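Local coordinates for Iron(III) ABC transporter, periplasmic iron-compound-binding protein (PDB 5GGY) that probably binds ferric siderophores such as ferrioxamine (iron-loaded Desferal) in the periplasm and delivers them to an ABC transporter for import, at residues K121-A124 with T125-K129. Numbering follows the deposited sequence.
Sequences KTLA and TLFGK
The carbonyls of Lys121, Thr122 and Leu123 take the backbone N-H groups of Thr125, Leu126 and Phe127 in regular i-to-i+4 bonds, and then the helix stops: Lys129 N reaches back to Ala124 O at 2.6 Å, nearly straight at 166°. This 6→1 bond, with Gly128 turned to a positive phi of 63°, marks a Schellman motif. It closes helix 112-126 and swings the chain into the long helix 130-154, which in this family of binding proteins connects the two lobes; Lys129 is already its N-cap residue.

Leu123 and Phe127, one turn apart, run alongside each other off the same flank of the helix. The CD2 methyl of Leu123 meets the Phe127 ring at its edge, in the ring plane, 4.0 Å from Phe127 CE2, while Phe127 CD2 sits 3.1 Å from Leu123 O, putting that carbonyl at the ring edge too. Both side chains face strand 80-83, where they touch Leu82 and Val80. Ala124 packs its methyl on Leu33 and on Ala133 of the following helix.

On the polar side, Lys121 runs fully extended, and its NZ forms a salt bridge with Glu54 of the second subunit. Thr125 grips Lys121 O twice: its N bonds at 2.9 Å, and its OG1, kept beside its own backbone N (chi1 -60°), donates from above the carbonyl plane at 3.2 Å.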
loop_
_atom_site.group_PDB
_atom_site.type_symbol
_atom_site.label_atom_id
_atom_site.label_comp_id
_atom_site.label_asym_id
_atom_site.label_seq_id
_atom_site.Cartn_x
_atom_site.Cartn_y
_atom_site.Cartn_z
ATOM N N LYS A 121 2.327 1.261 10.321
ATOM C CA LYS A 121 1.042 0.685 10.691
ATOM C C LYS A 121 0.988 0.277 12.159
ATOM O O LYS A 121 0.027 0.588 12.858
ATOM C CB LYS A 121 0.738 -0.520 9.810
ATOM C CG LYS A 121 0.556 -0.188 8.351
ATOM C CD LYS A 121 0.435 -1.452 7.544
ATOM C CE LYS A 121 0.055 -1.152 6.115
ATOM N NZ LYS A 121 0.038 -2.405 5.325
ATOM N N THR A 122 2.020 -0.429 12.612
ATOM C CA THR A 122 2.094 -0.897 13.994
ATOM C C THR A 122 2.068 0.265 14.982
ATOM O O THR A 122 1.418 0.188 16.025
ATOM C CB THR A 122 3.358 -1.741 14.236
ATOM O OG1 THR A 122 4.512 -0.990 13.847
ATOM C CG2 THR A 122 3.300 -3.029 13.430
ATOM N N LEU A 123 2.782 1.335 14.649
ATOM C CA LEU A 123 2.787 2.532 15.476
ATOM C C LEU A 123 1.399 3.166 15.512
ATOM O O LEU A 123 0.969 3.683 16.544
ATOM C CB LEU A 123 3.826 3.536 14.964
ATOM C CG LEU A 123 5.292 3.185 15.210
ATOM C CD1 LEU A 123 6.205 4.168 14.496
ATOM C CD2 LEU A 123 5.587 3.168 16.704
ATOM N N ALA A 124 0.698 3.113 14.386
ATOM C CA ALA A 124 -0.649 3.658 14.303
ATOM C C ALA A 124 -1.598 2.866 15.189
ATOM O O ALA A 124 -2.492 3.426 15.820
ATOM C CB ALA A 124 -1.132 3.647 12.872
ATOM N N THR A 125 -1.390 1.556 15.234
ATOM C CA THR A 125 -2.192 0.679 16.077
ATOM C C THR A 125 -1.927 0.954 17.558
ATOM O O THR A 125 -2.851 0.985 18.373
ATOM C CB THR A 125 -1.910 -0.805 15.760
ATOM O OG1 THR A 125 -2.220 -1.071 14.384
ATOM C CG2 THR A 125 -2.738 -1.715 16.657
ATOM N N LEU A 126 -0.660 1.172 17.890
ATOM C CA LEU A 126 -0.259 1.437 19.268
ATOM C C LEU A 126 -0.778 2.774 19.781
ATOM O O LEU A 126 -1.167 2.891 20.941
ATOM C CB LEU A 126 1.267 1.395 19.391
ATOM C CG LEU A 126 1.936 0.042 19.145
ATOM C CD1 LEU A 126 3.446 0.183 19.221
ATOM C CD2 LEU A 126 1.435 -0.988 20.144
ATOM N N PHE A 127 -0.780 3.782 18.918
ATOM C CA PHE A 127 -1.187 5.123 19.326
ATOM C C PHE A 127 -2.594 5.477 18.845
ATOM O O PHE A 127 -3.018 6.630 18.940
ATOM C CB PHE A 127 -0.188 6.165 18.814
ATOM C CG PHE A 127 1.182 6.045 19.419
ATOM C CD1 PHE A 127 1.433 6.513 20.699
ATOM C CD2 PHE A 127 2.223 5.472 18.704
ATOM C CE1 PHE A 127 2.694 6.404 21.254
ATOM C CE2 PHE A 127 3.482 5.362 19.252
ATOM C CZ PHE A 127 3.720 5.830 20.530
ATOM N N GLY A 128 -3.318 4.483 18.339
ATOM C CA GLY A 128 -4.691 4.681 17.907
ATOM C C GLY A 128 -4.843 5.663 16.759
ATOM O O GLY A 128 -5.722 6.523 16.782
ATOM N N LYS A 129 -3.983 5.533 15.754
ATOM C CA LYS A 129 -4.013 6.415 14.590
ATOM C C LYS A 129 -4.086 5.613 13.292
ATOM O O LYS A 129 -3.458 5.972 12.298
ATOM C CB LYS A 129 -2.782 7.323 14.573
ATOM C CG LYS A 129 -2.663 8.254 15.770
ATOM C CD LYS A 129 -3.622 9.432 15.666
ATOM C CE LYS A 129 -3.347 10.455 16.762
ATOM N NZ LYS A 129 -4.147 11.702 16.593
#